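Side-chain contacts in glutaredoxin-glutathione complex (Polygonaceae, PDB 5KQA), which binds glutathione and, as a member of the glutaredoxin family, probably catalyses glutathione-dependent thiol-disulfide exchange: residues M25-A30 / L83-Q88; D58-R63 / G114-M119; I67-E72 / D76-A81; V94-K99 / T121-I126. All coordinates share one frame; numbering follows the deposited sequence.

In the fold
The four contacts join helices to one another, and to chain segments that leave the strands of the central sheet, in a thioredoxin-type fold. Contacts 1 and 3 share helix 75-86, and their centres lie 9 Å apart. They meet at the salt bridge from Lys-29 NZ to Glu-72 OE1, 2.9 Å. Contacts 2 and 4 share helix 116-122, also with centres 9 Å apart. They sit on the other side of the chain's centre from contact 3, whose centre is 25 Å from that of contact 2. Trp-85 of contact 1 packs on Phe-95 of contact 4. Contact 3 holds Gln-79 of the glutathione pocket. The side chains of Leu-116 and Ile-96 are about 13 Å from glutathione.

Contact 1: M25-A30 / L83-Q88; sequences MALQKA and LQWTGQ
The indole of Trp-85 is the flat group of this contact, and Leu-27 and Ala-30 meet it obliquely. Leu-27 CD1 is 3.9 Å from Trp-85 CE3, and Ala-30 CB is 4.0 Å from Trp-85 CZ3. Both touch the six-membered part of the indole. One face of the ring carries the methyl of its own neighbour, Thr-86 CG2, 4.1 Å above the plane and offset toward the rim. Trp-85 has CG anti to its backbone N (chi1 -172°), which carries the indole across to helix 20-35. Leu-27 takes the same first torsion (chi1 -180°), and its branched end swings in against helix 75-86. Its second methyl, CD2, lies 3.9 Å from Gln-84 OE1. This is a plain van der Waals approach, with the two side chains crossing at about a right angle. The contact is apolar apart from that amide oxygen. At the end of helix 75-86, Thr-86 OG1 accepts from Gln-88 N at 3.3 Å, an ST turn. Gly-87 leaves the helix with positive phi. In the fold, the contact joins helix 20-35 to the C-terminal end of helix 75-86. Gln-31 and Val-34 extend the surface of helix 20-35 against Trp-85. The indole also meets the ring of Phe-95, which ties this helix pair to strand 93-96.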
loop_
_atom_site.group_PDB
_atom_site.type_symbol
_atom_site.label_atom_id
_atom_site.label_comp_id
_atom_site.label_asym_id
_atom_site.label_seq_id
_atom_site.Cartn_x
_atom_site.Cartn_y
_atom_site.Cartn_z
ATOM N N MET A 25 3.479 15.047 -9.414
ATOM C CA MET A 25 4.270 13.966 -10.000
ATOM C C MET A 25 4.303 12.726 -9.103
ATOM O O MET A 25 4.161 11.601 -9.573
ATOM C CB MET A 25 5.695 14.442 -10.269
ATOM C CG MET A 25 5.812 15.483 -11.367
ATOM S SD MET A 25 5.242 14.858 -12.963
ATOM C CE MET A 25 3.586 15.511 -13.006
ATOM N N ALA A 26 4.504 12.941 -7.810
ATOM C CA ALA A 26 4.486 11.846 -6.845
ATOM C C ALA A 26 3.123 11.128 -6.804
ATOM O O ALA A 26 3.059 9.903 -6.719
ATOM C CB ALA A 26 4.853 12.372 -5.460
ATOM N N LEU A 27 2.037 11.891 -6.846
ATOM C CA LEU A 27 0.703 11.306 -6.868
ATOM C C LEU A 27 0.507 10.462 -8.124
ATOM O O LEU A 27 0.029 9.335 -8.048
ATOM C CB LEU A 27 -0.372 12.391 -6.790
ATOM C CG LEU A 27 -1.821 11.878 -6.801
ATOM C CD1 LEU A 27 -2.141 11.095 -5.530
ATOM C CD2 LEU A 27 -2.802 13.029 -6.984
ATOM N N GLN A 28 0.874 11.010 -9.281
ATOM C CA GLN A 28 0.799 10.243 -10.525
ATOM C C GLN A 28 1.581 8.935 -10.412
ATOM O O GLN A 28 1.085 7.877 -10.799
ATOM C CB GLN A 28 1.311 11.075 -11.711
ATOM C CG GLN A 28 0.302 12.144 -12.152
ATOM C CD GLN A 28 0.776 13.000 -13.324
ATOM O OE1 GLN A 28 1.688 12.623 -14.067
ATOM N NE2 GLN A 28 0.151 14.163 -13.489
ATOM N N LYS A 29 2.791 9.007 -9.862
ATOM C CA LYS A 29 3.602 7.811 -9.662
ATOM C C LYS A 29 2.888 6.787 -8.781
ATOM O O LYS A 29 2.879 5.600 -9.094
ATOM C CB LYS A 29 4.955 8.171 -9.038
ATOM C CG LYS A 29 5.758 6.953 -8.607
ATOM C CD LYS A 29 7.196 7.290 -8.199
ATOM C CE LYS A 29 8.003 6.002 -7.914
ATOM N NZ LYS A 29 9.473 6.238 -7.824
ATOM N N ALA A 30 2.313 7.244 -7.667
ATOM C CA ALA A 30 1.629 6.352 -6.722
ATOM C C ALA A 30 0.389 5.732 -7.356
ATOM O O ALA A 30 0.121 4.543 -7.182
ATOM C CB ALA A 30 1.252 7.101 -5.459
ATOM N N LEU A 83 -0.995 11.134 1.803
ATOM C CA LEU A 83 -1.773 11.854 2.805
ATOM C C LEU A 83 -2.932 12.594 2.139
ATOM O O LEU A 83 -4.073 12.495 2.568
ATOM C CB LEU A 83 -0.891 12.840 3.579
ATOM C CG LEU A 83 -1.605 13.789 4.562
ATOM C CD1 LEU A 83 -2.531 13.041 5.535
ATOM C CD2 LEU A 83 -0.587 14.618 5.337
ATOM N N GLN A 84 -2.633 13.353 1.095
ATOM C CA GLN A 84 -3.674 14.055 0.362
ATOM C C GLN A 84 -4.747 13.090 -0.153
ATOM O O GLN A 84 -5.942 13.355 -0.069
ATOM C CB GLN A 84 -3.065 14.833 -0.801
ATOM C CG GLN A 84 -4.101 15.442 -1.740
ATOM C CD GLN A 84 -3.479 15.982 -3.006
ATOM O OE1 GLN A 84 -3.670 15.432 -4.099
ATOM N NE2 GLN A 84 -2.726 17.065 -2.871
ATOM N N TRP A 85 -4.300 11.956 -0.668
ATOM C CA TRP A 85 -5.168 10.975 -1.302
ATOM C C TRP A 85 -5.982 10.133 -0.315
ATOM O O TRP A 85 -7.158 9.827 -0.576
ATOM C CB TRP A 85 -4.298 10.077 -2.170
ATOM C CG TRP A 85 -4.968 9.090 -3.069
ATOM C CD1 TRP A 85 -6.291 9.005 -3.385
ATOM C CD2 TRP A 85 -4.309 8.044 -3.792
ATOM N NE1 TRP A 85 -6.499 7.957 -4.255
ATOM C CE2 TRP A 85 -5.300 7.349 -4.516
ATOM C CE3 TRP A 85 -2.976 7.614 -3.875
ATOM C CZ2 TRP A 85 -5.000 6.264 -5.334
ATOM C CZ3 TRP A 85 -2.680 6.528 -4.680
ATOM C CH2 TRP A 85 -3.692 5.864 -5.398
ATOM N N THR A 86 -5.368 9.749 0.804
ATOM C CA THR A 86 -5.994 8.785 1.728
ATOM C C THR A 86 -6.224 9.280 3.173
ATOM O O THR A 86 -6.845 8.579 3.973
ATOM C CB THR A 86 -5.154 7.484 1.841
ATOM O OG1 THR A 86 -3.945 7.758 2.552
ATOM C CG2 THR A 86 -4.824 6.876 0.457
ATOM N N GLY A 87 -5.694 10.447 3.523
ATOM C CA GLY A 87 -5.821 10.960 4.882
ATOM C C GLY A 87 -4.928 10.269 5.895
ATOM O O GLY A 87 -4.916 10.599 7.086
ATOM N N GLN A 88 -4.159 9.308 5.407
ATOM C CA GLN A 88 -3.275 8.514 6.244
ATOM C C GLN A 88 -1.855 9.102 6.233
ATOM O O GLN A 88 -1.378 9.562 5.197
ATOM C CB GLN A 88 -3.297 7.068 5.743
ATOM C CG GLN A 88 -2.396 6.102 6.456
ATOM C CD GLN A 88 -2.591 4.683 5.946
ATOM O OE1 GLN A 88 -3.663 4.334 5.440
ATOM N NE2 GLN A 88 -1.572 3.861 6.093
#

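Contact 2: D58-R63 / G114-M119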
loop_
_atom_site.group_PDB
_atom_site.type_symbol
_atom_site.label_atom_id
_atom_site.label_comp_id
_atom_site.label_asym_id
_atom_site.label_seq_id
_atom_site.Cartn_x
_atom_site.Cartn_y
_atom_site.Cartn_z
ATOM N N ASP A 58 2.405 -12.862 2.704
ATOM C CA ASP A 58 3.233 -14.015 2.337
ATOM C C ASP A 58 2.502 -15.321 2.650
ATOM O O ASP A 58 2.377 -16.209 1.797
ATOM C CB ASP A 58 4.583 -13.997 3.075
ATOM C CG ASP A 58 5.509 -12.873 2.606
ATOM O OD1 ASP A 58 5.386 -12.416 1.451
ATOM O OD2 ASP A 58 6.375 -12.451 3.403
ATOM N N GLN A 59 2.014 -15.421 3.883
ATOM C CA GLN A 59 1.371 -16.635 4.377
ATOM C C GLN A 59 0.030 -16.908 3.677
ATOM O O GLN A 59 -0.384 -18.063 3.525
ATOM C CB GLN A 59 1.199 -16.536 5.896
ATOM C CG GLN A 59 2.541 -16.468 6.634
ATOM C CD GLN A 59 2.400 -16.294 8.135
ATOM O OE1 GLN A 59 1.452 -15.672 8.614
ATOM N NE2 GLN A 59 3.349 -16.843 8.885
ATOM N N LEU A 60 -0.634 -15.848 3.229
ATOM C CA LEU A 60 -1.893 -15.989 2.498
ATOM C C LEU A 60 -1.680 -16.383 1.046
ATOM O O LEU A 60 -2.643 -16.678 0.337
ATOM C CB LEU A 60 -2.696 -14.690 2.530
ATOM C CG LEU A 60 -3.267 -14.195 3.852
ATOM C CD1 LEU A 60 -4.020 -12.898 3.588
ATOM C CD2 LEU A 60 -4.171 -15.239 4.494
ATOM N N GLY A 61 -0.430 -16.370 0.590
ATOM C CA GLY A 61 -0.125 -16.712 -0.794
ATOM C C GLY A 61 -0.435 -15.591 -1.776
ATOM O O GLY A 61 -0.648 -15.816 -2.972
ATOM N N ALA A 62 -0.456 -14.365 -1.273
ATOM C CA ALA A 62 -0.797 -13.218 -2.103
ATOM C C ALA A 62 0.464 -12.523 -2.602
ATOM O O ALA A 62 1.413 -12.330 -1.848
ATOM C CB ALA A 62 -1.681 -12.241 -1.324
ATOM N N ARG A 63 0.485 -12.143 -3.872
ATOM C CA ARG A 63 1.638 -11.397 -4.354
ATOM C C ARG A 63 1.366 -9.900 -4.280
ATOM O O ARG A 63 0.281 -9.420 -4.623
ATOM C CB ARG A 63 2.024 -11.817 -5.775
ATOM C CG ARG A 63 1.167 -11.258 -6.883
ATOM C CD ARG A 63 1.773 -11.650 -8.225
ATOM N NE ARG A 63 2.108 -13.075 -8.256
ATOM C CZ ARG A 63 3.007 -13.620 -9.071
ATOM N NH1 ARG A 63 3.677 -12.863 -9.933
ATOM N NH2 ARG A 63 3.241 -14.927 -9.019
ATOM N N GLY A 114 -13.056 -11.942 7.577
ATOM C CA GLY A 114 -13.171 -12.868 6.464
ATOM C C GLY A 114 -13.263 -12.237 5.087
ATOM O O GLY A 114 -13.572 -12.916 4.110
ATOM N N LYS A 115 -12.987 -10.941 4.999
ATOM C CA LYS A 115 -13.150 -10.213 3.740
ATOM C C LYS A 115 -11.879 -10.135 2.890
ATOM O O LYS A 115 -11.953 -9.921 1.683
ATOM C CB LYS A 115 -13.652 -8.795 4.023
ATOM C CG LYS A 115 -15.016 -8.752 4.711
ATOM C CD LYS A 115 -16.105 -9.343 3.831
ATOM C CE LYS A 115 -17.401 -9.521 4.609
ATOM N NZ LYS A 115 -17.215 -10.492 5.720
ATOM N N LEU A 116 -10.722 -10.298 3.522
ATOM C CA LEU A 116 -9.438 -10.046 2.860
ATOM C C LEU A 116 -9.138 -11.003 1.703
ATOM O O LEU A 116 -8.768 -10.565 0.613
ATOM C CB LEU A 116 -8.297 -10.114 3.884
ATOM C CG LEU A 116 -6.904 -9.702 3.412
ATOM C CD1 LEU A 116 -6.952 -8.307 2.839
ATOM C CD2 LEU A 116 -5.887 -9.776 4.557
ATOM N N VAL A 117 -9.278 -12.301 1.939
ATOM C CA VAL A 117 -8.962 -13.282 0.893
ATOM C C VAL A 117 -9.859 -13.127 -0.344
ATOM O O VAL A 117 -9.361 -13.168 -1.469
ATOM C CB VAL A 117 -9.052 -14.727 1.431
ATOM C CG1 VAL A 117 -8.971 -15.746 0.292
ATOM C CG2 VAL A 117 -7.927 -14.963 2.427
ATOM N N PRO A 118 -11.178 -12.951 -0.147
ATOM C CA PRO A 118 -12.046 -12.709 -1.307
ATOM C C PRO A 118 -11.681 -11.424 -2.056
ATOM O O PRO A 118 -11.766 -11.408 -3.283
ATOM C CB PRO A 118 -13.450 -12.598 -0.689
ATOM C CG PRO A 118 -13.354 -13.376 0.596
ATOM C CD PRO A 118 -11.955 -13.118 1.098
ATOM N N MET A 119 -11.305 -10.368 -1.333
ATOM C CA MET A 119 -10.872 -9.117 -1.968
ATOM C C MET A 119 -9.609 -9.344 -2.781
ATOM O O MET A 119 -9.476 -8.832 -3.897
ATOM C CB MET A 119 -10.600 -8.023 -0.931
ATOM C CG MET A 119 -11.811 -7.485 -0.197
ATOM S SD MET A 119 -11.280 -6.410 1.161
ATOM C CE MET A 119 -10.037 -5.445 0.328
#
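Leu-60 and Val-117 mark the closest approach of the two backbones, with CA atoms 7.7 Å apart. Leu-60 lies at the C-terminal end of helix 48-60. Gly-61 follows with positive phi and closes that helix in a Schellman motif, in which Gly-61 N bonds to Asp-58 O at 3.1 Å. The other segment opens just after a helix end: Gly-114, with positive phi, is the C-prime residue of the Schellman motif that closes helix 104-112. Met-119 N bonds to Lys-115 O at 3.1 Å in the first turn that follows. Three aliphatic side chains bridge the gap. Leu-60 points toward the other segment and spreads its two methyls over two neighbours. CD1 meets Leu-116 CD2 at 3.8 Å, methyl to methyl. CD2 reaches Val-117 CG2 at a looser 4.3 Å. Leu-60 and Leu-116 cross at about a right angle. Their first torsions differ: CG of Leu-60 lies beside its backbone N (chi1 -67°), whereas CG of Leu-116 lies beside its carbonyl carbon (chi1 -172°). Leu-116 is buried and also packs on Val-107 and His-111 of helix 104-112. Leu-60 reaches His-111 and Leu-120 as well. Val-117 forms the exposed margin. This is apolar helix-to-helix packing, from the end of helix 48-60 to the first turn of helix 116-122, with Leu-116 about 13 Å from glutathione. The segments meet through methyl groups, without polar bonds or ion pairs between them. Cohesion here probably comes from dispersion and from removing aliphatic surface from water.

Contact 3: I67-E72 / D76-A81; sequences IELDQE and DAIQAA. With GSH (glutathione), chain B.
Leu-69 has the most surface buried here, followed by Ile-78 and then Gln-79. Leu-69 sits in the short 3-10 segment after strand 65-68 and points at helix 75-86. It divides its methyls between the two helix residues. CD2 lies 3.7 Å from Ile-78 CG2, and CD1 lies 4.0 Å from Gln-79 CB. CG2 of Ile-78 is anti to the backbone N, while CG1 lies beside that N (chi1 -61°). With chi2 near 167° as well, Ile-78 CD1 comes 4.3 Å from Glu-72 CB. The carboxylate of Glu-72 is engaged elsewhere, in a salt bridge to Lys-29. Gln-79 meets Leu-69 at its CB, while its extended chain carries the amide on to the ligand. Gln-79 NE2 donates to glutathione O31 at 2.8 Å, with an N-H...O angle of 162°. The same NE2 is bonded to the carbonyl O of Arg-89, and OE1 accepts from Lys-44 NZ. Bonds at both ends of the amide should fix its rotation. O31 belongs to the glycine carboxylate of glutathione. The arrangement is a strand-to-helix connection of the thioredoxin fold, with Gln-79 forming part of the glutathione site of a glutaredoxin.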
loop_
_atom_site.group_PDB
_atom_site.type_symbol
_atom_site.label_atom_id
_atom_site.label_comp_id
_atom_site.label_asym_id
_atom_site.label_seq_id
_atom_site.Cartn_x
_atom_site.Cartn_y
_atom_site.Cartn_z
ATOM N N ILE A 67 6.766 -0.961 -2.028
ATOM C CA ILE A 67 7.444 0.260 -2.419
ATOM C C ILE A 67 7.981 0.908 -1.150
ATOM O O ILE A 67 7.220 1.395 -0.320
ATOM C CB ILE A 67 6.509 1.240 -3.171
ATOM C CG1 ILE A 67 5.968 0.606 -4.466
ATOM C CG2 ILE A 67 7.244 2.539 -3.490
ATOM C CD1 ILE A 67 7.031 0.470 -5.585
ATOM N N GLU A 68 9.297 0.888 -0.994
ATOM C CA GLU A 68 9.930 1.408 0.215
ATOM C C GLU A 68 10.194 2.896 0.079
ATOM O O GLU A 68 11.126 3.290 -0.617
ATOM C CB GLU A 68 11.243 0.669 0.493
ATOM C CG GLU A 68 11.107 -0.842 0.648
ATOM C CD GLU A 68 10.456 -1.237 1.963
ATOM O OE1 GLU A 68 9.871 -0.351 2.614
ATOM O OE2 GLU A 68 10.536 -2.424 2.353
ATOM N N LEU A 69 9.390 3.722 0.743
ATOM C CA LEU A 69 9.487 5.169 0.563
ATOM C C LEU A 69 10.859 5.729 0.966
ATOM O O LEU A 69 11.353 6.694 0.365
ATOM C CB LEU A 69 8.392 5.874 1.354
ATOM C CG LEU A 69 6.954 5.510 1.011
ATOM C CD1 LEU A 69 6.015 6.429 1.786
ATOM C CD2 LEU A 69 6.729 5.604 -0.486
ATOM N N ASP A 70 11.474 5.109 1.967
ATOM C CA ASP A 70 12.782 5.543 2.465
ATOM C C ASP A 70 13.899 5.297 1.450
ATOM O O ASP A 70 15.007 5.795 1.602
ATOM C CB ASP A 70 13.115 4.821 3.775
ATOM C CG ASP A 70 13.043 3.325 3.631
ATOM O OD1 ASP A 70 11.986 2.832 3.186
ATOM O OD2 ASP A 70 14.040 2.637 3.927
ATOM N N GLN A 71 13.605 4.515 0.419
ATOM C CA GLN A 71 14.596 4.202 -0.601
ATOM C C GLN A 71 14.271 4.869 -1.928
ATOM O O GLN A 71 14.964 4.672 -2.922
ATOM C CB GLN A 71 14.694 2.696 -0.785
ATOM C CG GLN A 71 15.154 2.003 0.483
ATOM C CD GLN A 71 15.540 0.588 0.230
ATOM O OE1 GLN A 71 16.318 0.317 -0.677
ATOM N NE2 GLN A 71 14.987 -0.340 1.012
ATOM N N GLU A 72 13.196 5.643 -1.946
ATOM C CA GLU A 72 12.807 6.356 -3.151
ATOM C C GLU A 72 13.272 7.804 -3.027
ATOM O O GLU A 72 13.125 8.402 -1.961
ATOM C CB GLU A 72 11.292 6.276 -3.356
ATOM C CG GLU A 72 10.770 4.857 -3.574
ATOM C CD GLU A 72 11.072 4.319 -4.967
ATOM O OE1 GLU A 72 11.335 5.123 -5.880
ATOM O OE2 GLU A 72 11.033 3.086 -5.154
ATOM N N ASP A 76 9.453 11.423 0.300
ATOM C CA ASP A 76 8.700 12.451 1.030
ATOM C C ASP A 76 7.507 12.972 0.216
ATOM O O ASP A 76 6.409 13.154 0.753
ATOM C CB ASP A 76 9.609 13.619 1.417
ATOM C CG ASP A 76 10.760 13.192 2.327
ATOM O OD1 ASP A 76 10.664 12.113 2.952
ATOM O OD2 ASP A 76 11.764 13.934 2.408
ATOM N N ALA A 77 7.724 13.227 -1.072
ATOM C CA ALA A 77 6.639 13.685 -1.933
ATOM C C ALA A 77 5.577 12.601 -2.060
ATOM O O ALA A 77 4.377 12.888 -2.039
ATOM C CB ALA A 77 7.162 14.082 -3.304
ATOM N N ILE A 78 6.004 11.347 -2.174
ATOM C CA ILE A 78 5.027 10.264 -2.254
ATOM C C ILE A 78 4.218 10.163 -0.950
ATOM O O ILE A 78 3.003 9.976 -0.978
ATOM C CB ILE A 78 5.692 8.922 -2.565
ATOM C CG1 ILE A 78 6.396 8.999 -3.928
ATOM C CG2 ILE A 78 4.647 7.789 -2.543
ATOM C CD1 ILE A 78 7.343 7.840 -4.212
ATOM N N GLN A 79 4.879 10.312 0.193
ATOM C CA GLN A 79 4.156 10.213 1.455
ATOM C C GLN A 79 3.162 11.377 1.581
ATOM O O GLN A 79 2.054 11.208 2.087
ATOM C CB GLN A 79 5.125 10.185 2.645
ATOM C CG GLN A 79 4.467 9.689 3.937
ATOM C CD GLN A 79 5.470 9.200 4.974
ATOM O OE1 GLN A 79 6.683 9.337 4.799
ATOM N NE2 GLN A 79 4.963 8.624 6.065
ATOM N N ALA A 80 3.553 12.551 1.095
ATOM C CA ALA A 80 2.665 13.706 1.088
ATOM C C ALA A 80 1.463 13.486 0.171
ATOM O O ALA A 80 0.338 13.873 0.501
ATOM C CB ALA A 80 3.427 14.968 0.667
ATOM N N ALA A 81 1.700 12.888 -0.989
ATOM C CA ALA A 81 0.620 12.594 -1.924
ATOM C C ALA A 81 -0.356 11.564 -1.340
ATOM O O ALA A 81 -1.571 11.650 -1.548
ATOM C CB ALA A 81 1.186 12.107 -3.246
HETATM N N1 GSH B . -1.810 1.720 13.320
HETATM C CA1 GSH B . -0.844 1.816 12.275
HETATM C C1 GSH B . -0.872 0.509 11.515
HETATM O O11 GSH B . -0.433 0.451 10.334
HETATM O O12 GSH B . -1.351 -0.523 12.065
HETATM C CB1 GSH B . 0.538 2.110 12.844
HETATM C CG1 GSH B . 1.587 2.148 11.739
HETATM C CD1 GSH B . 2.802 2.987 12.131
HETATM O OE1 GSH B . 2.873 3.494 13.236
HETATM N N2 GSH B . 3.865 3.185 11.200
HETATM C CA2 GSH B . 5.010 3.973 11.531
HETATM C C2 GSH B . 5.048 5.274 10.769
HETATM O O2 GSH B . 4.651 5.347 9.616
HETATM C CB2 GSH B . 6.288 3.292 11.096
HETATM S SG2 GSH B . 6.782 2.027 12.234
HETATM N N3 GSH B . 5.608 6.416 11.398
HETATM C CA3 GSH B . 5.692 7.639 10.676
HETATM C C3 GSH B . 6.633 7.442 9.489
HETATM O O31 GSH B . 6.454 8.086 8.422
HETATM O O32 GSH B . 7.603 6.631 9.547
#

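Contact 4: V94-K99 / T121-I126; sequences VFIGGK and TECGAI
Apolar contact comes first, between Cys-123 and the end of strand 93-96. Cys-123 SG lies 3.7 Å from the Ile-96 methyl CG2. With chi1 at 71°, this sulfur stands between the backbone N and the carbonyl carbon of its own residue, and from there it faces Ile-96. The second kind is side chain against backbone. Cys-123 CB rests on Gly-97 CA at 3.6 Å, and the CA atoms of these two residues are 5.1 Å apart. Gly-97, with positive phi in the turn, presents its bare CA to Cys-123. Backbone bonds shape each segment separately. Residues 96-99 form a type I' beta turn, with Ile-96 N to Lys-99 O at 2.8 Å and Lys-99 N to Ile-96 O at 3.0 Å. Across from it, helix 116-122 ends in a Schellman motif at Gly-124, where Gly-124 N reaches Thr-121 O at 3.2 Å. The contact thus sets the end of helix 116-122 against the hairpin turn joining strands 93-96 and 99-102. Ile-96 also packs on Leu-116 and Leu-120 of that helix and on Leu-39 of the adjacent strand 39-43, and Pro-38 touches Cys-123.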
loop_
_atom_site.group_PDB
_atom_site.type_symbol
_atom_site.label_atom_id
_atom_site.label_comp_id
_atom_site.label_asym_id
_atom_site.label_seq_id
_atom_site.Cartn_x
_atom_site.Cartn_y
_atom_site.Cartn_z
ATOM N N VAL A 94 -1.732 0.365 2.339
ATOM C CA VAL A 94 -2.077 -0.746 1.453
ATOM C C VAL A 94 -3.234 -0.436 0.488
ATOM O O VAL A 94 -4.258 0.124 0.879
ATOM C CB VAL A 94 -2.452 -2.002 2.298
ATOM C CG1 VAL A 94 -2.770 -3.209 1.404
ATOM C CG2 VAL A 94 -1.333 -2.334 3.276
ATOM N N PHE A 95 -3.055 -0.811 -0.777
ATOM C CA PHE A 95 -4.127 -0.748 -1.768
ATOM C C PHE A 95 -4.387 -2.137 -2.322
ATOM O O PHE A 95 -3.451 -2.901 -2.553
ATOM C CB PHE A 95 -3.774 0.199 -2.916
ATOM C CG PHE A 95 -3.751 1.649 -2.530
ATOM C CD1 PHE A 95 -2.723 2.154 -1.750
ATOM C CD2 PHE A 95 -4.742 2.506 -2.969
ATOM C CE1 PHE A 95 -2.683 3.487 -1.412
ATOM C CE2 PHE A 95 -4.713 3.842 -2.635
ATOM C CZ PHE A 95 -3.683 4.334 -1.845
ATOM N N ILE A 96 -5.659 -2.455 -2.532
ATOM C CA ILE A 96 -6.061 -3.725 -3.136
ATOM C C ILE A 96 -7.088 -3.463 -4.236
ATOM O O ILE A 96 -8.115 -2.835 -3.989
ATOM C CB ILE A 96 -6.658 -4.699 -2.086
ATOM C CG1 ILE A 96 -5.586 -5.083 -1.063
ATOM C CG2 ILE A 96 -7.223 -5.960 -2.761
ATOM C CD1 ILE A 96 -6.066 -6.029 0.016
ATOM N N GLY A 97 -6.796 -3.922 -5.449
ATOM C CA GLY A 97 -7.698 -3.734 -6.573
ATOM C C GLY A 97 -8.002 -2.272 -6.865
ATOM O O GLY A 97 -9.084 -1.939 -7.328
ATOM N N GLY A 98 -7.035 -1.400 -6.609
ATOM C CA GLY A 98 -7.207 0.013 -6.881
ATOM C C GLY A 98 -7.822 0.770 -5.720
ATOM O O GLY A 98 -7.961 1.989 -5.764
ATOM N N LYS A 99 -8.176 0.055 -4.662
ATOM C CA LYS A 99 -8.875 0.689 -3.556
ATOM C C LYS A 99 -8.008 0.754 -2.307
ATOM O O LYS A 99 -7.237 -0.167 -2.021
ATOM C CB LYS A 99 -10.180 -0.050 -3.269
ATOM C CG LYS A 99 -11.144 -0.038 -4.448
ATOM C CD LYS A 99 -12.531 0.371 -4.021
ATOM C CE LYS A 99 -13.523 0.223 -5.160
ATOM N NZ LYS A 99 -13.284 1.220 -6.226
ATOM N N THR A 121 -8.594 -12.169 -4.000
ATOM C CA THR A 121 -8.903 -13.046 -5.113
ATOM C C THR A 121 -9.622 -12.286 -6.222
ATOM O O THR A 121 -9.351 -12.497 -7.402
ATOM C CB THR A 121 -9.774 -14.233 -4.650
ATOM O OG1 THR A 121 -9.065 -14.978 -3.651
ATOM C CG2 THR A 121 -10.110 -15.143 -5.822
ATOM N N GLU A 122 -10.530 -11.398 -5.831
ATOM C CA GLU A 122 -11.378 -10.671 -6.773
ATOM C C GLU A 122 -10.542 -9.833 -7.740
ATOM O O GLU A 122 -10.931 -9.619 -8.893
ATOM C CB GLU A 122 -12.376 -9.779 -6.006
ATOM C CG GLU A 122 -13.508 -9.162 -6.839
ATOM C CD GLU A 122 -13.313 -7.671 -7.133
ATOM O OE1 GLU A 122 -12.203 -7.144 -6.908
ATOM O OE2 GLU A 122 -14.278 -7.016 -7.591
ATOM N N CYS A 123 -9.380 -9.380 -7.280
ATOM C CA CYS A 123 -8.553 -8.479 -8.083
ATOM C C CYS A 123 -7.304 -9.141 -8.646
ATOM O O CYS A 123 -6.482 -8.474 -9.289
ATOM C CB CYS A 123 -8.134 -7.274 -7.252
ATOM S SG CYS A 123 -6.937 -7.682 -5.999
ATOM N N GLY A 124 -7.138 -10.435 -8.380
ATOM C CA GLY A 124 -6.002 -11.169 -8.911
ATOM C C GLY A 124 -4.778 -11.286 -8.015
ATOM O O GLY A 124 -3.813 -11.943 -8.375
ATOM N N ALA A 125 -4.800 -10.668 -6.843
ATOM C CA ALA A 125 -3.629 -10.726 -5.973
ATOM C C ALA A 125 -3.379 -12.150 -5.469
ATOM O O ALA A 125 -2.248 -12.524 -5.168
ATOM C CB ALA A 125 -3.784 -9.769 -4.808
ATOM N N ILE A 126 -4.445 -12.935 -5.363
ATOM C CA ILE A 126 -4.314 -14.364 -5.098
ATOM C C ILE A 126 -4.852 -15.111 -6.300
ATOM O O ILE A 126 -5.979 -14.852 -6.746
ATOM C CB ILE A 126 -5.077 -14.816 -3.842
ATOM C CG1 ILE A 126 -4.450 -14.219 -2.581
ATOM C CG2 ILE A 126 -5.070 -16.339 -3.740
ATOM C CD1 ILE A 126 -5.256 -14.499 -1.316
#